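Local coordinates for NS6 protease (Murine norovirus 1, PDB 4ASH), which acts as a trypsin-like cysteine protease of a calicivirus, probably cleaving the viral polyprotein into its mature products, at residues S9-F14 with G142-Y147. The protein carries 1 engineered substitution. Residues are numbered along the deposited sequence; the frame is centred on the assembly and turned at random.
Sequences SRVVQF and GCPYVY
The Pro144 ring meets Val11 at its edge: methyl CG2 of Val11 lies close to the ring's mean plane, 3.8 Å from Pro144 CD and 3.9 Å from Pro144 CG, with neither ring face turned to it. The two side chains cross obliquely. Leu88 and Phe20 also pack on this proline, one from each of the two sheets. The Tyr145 ring takes Cys143 O in its plane, at the edge, within the segment 142-147. The other methyl of Val11 serves Cys143: CG1 stands 4.2 Å from Cys143 SG, a looser apolar touch. With CG1 anti to the backbone N (chi1 -177°), CG1 is set toward Cys143 SG and CG2, beside the backbone N, toward the Pro144 ring.

This is a seam of the chymotrypsin-like fold. Strand 11-14 is an outer strand of the N-terminal antiparallel sheet, while 144-149 belongs to the C-terminal sheet and pairs with 84-90 and 152-162. No hydrogen bond joins the two segments, and the CA atoms that come nearest across them, those of Val11 and Cys143, are still 6.8 Å apart, so what bridges them is side-chain packing. Polar ties run alongside: Val11 O accepts a hydrogen bond from Lys90 NZ, across the same seam, and Arg10 is held by Trp21 O and Pro71 O. On the far side of strand 144-149 from Val11, Tyr145 OH hydrogen-bonds His159 ND1; the Tyr-His pair recalls that of 3C-like proteases, in which a tyrosine hydroxyl orients the S1 histidine, so His159 probably has that role.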
ATOM      1  N   SER A   9       1.256 -13.870  -3.531  1.00 21.85           N
ATOM      2  CA  SER A   9       2.521 -13.939  -4.252  1.00 21.87           C
ATOM      3  C   SER A   9       2.885 -12.577  -4.841  1.00 16.54           C
ATOM      4  O   SER A   9       4.026 -12.375  -5.276  1.00 19.99           O
ATOM      5  CB  SER A   9       2.479 -15.005  -5.355  1.00 26.47           C
ATOM      6  OG  SER A   9       1.793 -14.511  -6.482  1.00 27.27           O
ATOM      7  N   ARG A  10       1.921 -11.648  -4.801  1.00 18.70           N
ATOM      8  CA  ARG A  10       2.088 -10.265  -5.263  1.00 19.23           C
ATOM      9  C   ARG A  10       2.791  -9.389  -4.233  1.00 14.82           C
ATOM     10  O   ARG A  10       3.243  -8.284  -4.558  1.00 14.31           O
ATOM     11  CB  ARG A  10       0.729  -9.604  -5.548  1.00 20.78           C
ATOM     12  CG  ARG A  10      -0.095 -10.171  -6.695  1.00 27.92           C
ATOM     13  CD  ARG A  10      -1.399  -9.385  -6.784  1.00 29.46           C
ATOM     14  NE  ARG A  10      -2.329  -9.974  -7.736  1.00 31.58           N
ATOM     15  CZ  ARG A  10      -2.695  -9.410  -8.879  1.00 29.01           C
ATOM     16  NH1 ARG A  10      -2.246  -8.202  -9.217  1.00 22.27           N
ATOM     17  NH2 ARG A  10      -3.538 -10.049  -9.672  1.00 36.13           N
ATOM     18  N   VAL A  11       2.848  -9.862  -2.983  1.00 14.84           N
ATOM     19  CA  VAL A  11       3.462  -9.107  -1.899  1.00 13.40           C
ATOM     20  C   VAL A  11       4.890  -9.616  -1.749  1.00 14.35           C
ATOM     21  O   VAL A  11       5.108 -10.805  -1.484  1.00 17.75           O
ATOM     22  CB  VAL A  11       2.687  -9.277  -0.573  1.00 16.87           C
ATOM     23  CG1 VAL A  11       3.309  -8.422   0.530  1.00 16.10           C
ATOM     24  CG2 VAL A  11       1.213  -8.889  -0.756  1.00 15.16           C
ATOM     25  N   VAL A  12       5.857  -8.736  -1.992  1.00 15.55           N
ATOM     26  CA  VAL A  12       7.277  -9.111  -1.929  1.00 14.59           C
ATOM     27  C   VAL A  12       8.102  -8.111  -1.134  1.00 17.85           C
ATOM     28  O   VAL A  12       7.727  -6.941  -1.005  1.00 15.05           O
ATOM     29  CB  VAL A  12       7.910  -9.287  -3.339  1.00 15.84           C
ATOM     30  CG1 VAL A  12       7.190 -10.389  -4.121  1.00 21.02           C
ATOM     31  CG2 VAL A  12       7.888  -7.971  -4.126  1.00 19.58           C
ATOM     32  N   GLN A  13       9.232  -8.559  -0.590  1.00 16.57           N
ATOM     33  CA  GLN A  13      10.107  -7.639   0.125  1.00 13.66           C
ATOM     34  C   GLN A  13      10.669  -6.592  -0.829  1.00 17.18           C
ATOM     35  O   GLN A  13      10.858  -6.843  -2.027  1.00 21.26           O
ATOM     36  CB  GLN A  13      11.220  -8.406   0.858  1.00 19.99           C
ATOM     37  CG  GLN A  13      10.654  -9.128   2.050  1.00 20.20           C
ATOM     38  CD  GLN A  13      11.708  -9.658   3.015  1.00 20.66           C
ATOM     39  OE1 GLN A  13      12.333  -8.894   3.763  1.00 28.12           O
ATOM     40  NE2 GLN A  13      11.868 -10.966   3.032  1.00 19.07           N
ATOM     41  N   PHE A  14      10.893  -5.399  -0.306  1.00 15.38           N
ATOM     42  CA  PHE A  14      11.374  -4.295  -1.117  1.00 15.49           C
ATOM     43  C   PHE A  14      11.996  -3.258  -0.203  1.00 17.92           C
ATOM     44  O   PHE A  14      11.324  -2.713   0.667  1.00 16.89           O
ATOM     45  CB  PHE A  14      10.206  -3.675  -1.900  1.00 16.79           C
ATOM     46  CG  PHE A  14      10.638  -2.784  -3.021  1.00 17.16           C
ATOM     47  CD1 PHE A  14      11.297  -3.315  -4.122  1.00 18.06           C
ATOM     48  CD2 PHE A  14      10.397  -1.416  -2.981  1.00 18.58           C
ATOM     49  CE1 PHE A  14      11.697  -2.493  -5.162  1.00 19.79           C
ATOM     50  CE2 PHE A  14      10.796  -0.590  -4.021  1.00 21.90           C
ATOM     51  CZ  PHE A  14      11.449  -1.133  -5.114  1.00 22.29           C
ATOM     52  N   GLY A 142       4.509  -0.846   3.336  1.00 14.28           N
ATOM     53  CA  GLY A 142       4.484  -1.261   1.945  1.00 15.33           C
ATOM     54  C   GLY A 142       3.461  -2.332   1.637  1.00 11.49           C
ATOM     55  O   GLY A 142       3.103  -2.520   0.473  1.00 15.27           O
ATOM     56  N   CYS A 143       3.016  -3.072   2.646  1.00 14.18           N
ATOM     57  CA  CYS A 143       2.000  -4.099   2.437  1.00 13.99           C
ATOM     58  C   CYS A 143       0.675  -3.464   1.999  1.00 13.51           C
ATOM     59  O   CYS A 143       0.303  -2.369   2.466  1.00 16.20           O
ATOM     60  CB  CYS A 143       1.821  -4.968   3.680  1.00 13.88           C
ATOM     61  SG  CYS A 143       3.260  -6.042   4.009  1.00 16.44           S
ATOM     62  N   PRO A 144      -0.034  -4.115   1.073  1.00 13.80           N
ATOM     63  CA  PRO A 144      -1.241  -3.498   0.509  1.00 14.15           C
ATOM     64  C   PRO A 144      -2.485  -3.579   1.397  1.00 14.19           C
ATOM     65  O   PRO A 144      -2.661  -4.514   2.171  1.00 16.06           O
ATOM     66  CB  PRO A 144      -1.464  -4.323  -0.764  1.00 13.54           C
ATOM     67  CG  PRO A 144      -1.012  -5.706  -0.338  1.00 14.78           C
ATOM     68  CD  PRO A 144       0.236  -5.440   0.480  1.00 16.21           C
ATOM     69  N   TYR A 145      -3.365  -2.593   1.236  1.00 14.49           N
ATOM     70  CA  TYR A 145      -4.701  -2.639   1.797  1.00 16.12           C
ATOM     71  C   TYR A 145      -5.637  -2.986   0.662  1.00 16.25           C
ATOM     72  O   TYR A 145      -5.621  -2.308  -0.366  1.00 15.28           O
ATOM     73  CB  TYR A 145      -5.098  -1.256   2.311  1.00 15.25           C
ATOM     74  CG  TYR A 145      -4.498  -0.857   3.642  1.00 15.64           C
ATOM     75  CD1 TYR A 145      -3.123  -0.900   3.856  1.00 17.17           C
ATOM     76  CD2 TYR A 145      -5.309  -0.420   4.680  1.00 16.00           C
ATOM     77  CE1 TYR A 145      -2.567  -0.523   5.075  1.00 15.40           C
ATOM     78  CE2 TYR A 145      -4.768  -0.040   5.907  1.00 17.96           C
ATOM     79  CZ  TYR A 145      -3.399  -0.092   6.097  1.00 15.39           C
ATOM     80  OH  TYR A 145      -2.850   0.283   7.311  1.00 17.03           O
ATOM     81  N   VAL A 146      -6.446  -4.024   0.835  1.00 14.90           N
ATOM     82  CA  VAL A 146      -7.348  -4.465  -0.225  1.00 19.56           C
ATOM     83  C   VAL A 146      -8.759  -4.656   0.319  1.00 18.46           C
ATOM     84  O   VAL A 146      -8.961  -4.785   1.518  1.00 19.90           O
ATOM     85  CB  VAL A 146      -6.870  -5.795  -0.875  1.00 23.32           C
ATOM     86  CG1 VAL A 146      -5.468  -5.641  -1.457  1.00 18.15           C
ATOM     87  CG2 VAL A 146      -6.900  -6.940   0.135  1.00 21.10           C
ATOM     88  N   TYR A 147      -9.746  -4.663  -0.564  1.00 19.37           N
ATOM     89  CA  TYR A 147     -11.088  -5.053  -0.146  1.00 21.82           C
ATOM     90  C   TYR A 147     -11.850  -5.638  -1.319  1.00 26.51           C
ATOM     91  O   TYR A 147     -11.462  -5.451  -2.474  1.00 26.28           O
ATOM     92  CB  TYR A 147     -11.860  -3.892   0.497  1.00 23.03           C
ATOM     93  CG  TYR A 147     -12.417  -2.862  -0.460  1.00 28.30           C
ATOM     94  CD1 TYR A 147     -11.589  -1.934  -1.079  1.00 27.38           C
ATOM     95  CD2 TYR A 147     -13.779  -2.811  -0.736  1.00 33.17           C
ATOM     96  CE1 TYR A 147     -12.105  -0.978  -1.945  1.00 26.97           C
ATOM     97  CE2 TYR A 147     -14.302  -1.859  -1.600  1.00 30.98           C
ATOM     98  CZ  TYR A 147     -13.457  -0.951  -2.206  1.00 29.89           C
ATOM     99  OH  TYR A 147     -13.975  -0.003  -3.067  1.00 37.19           O
TER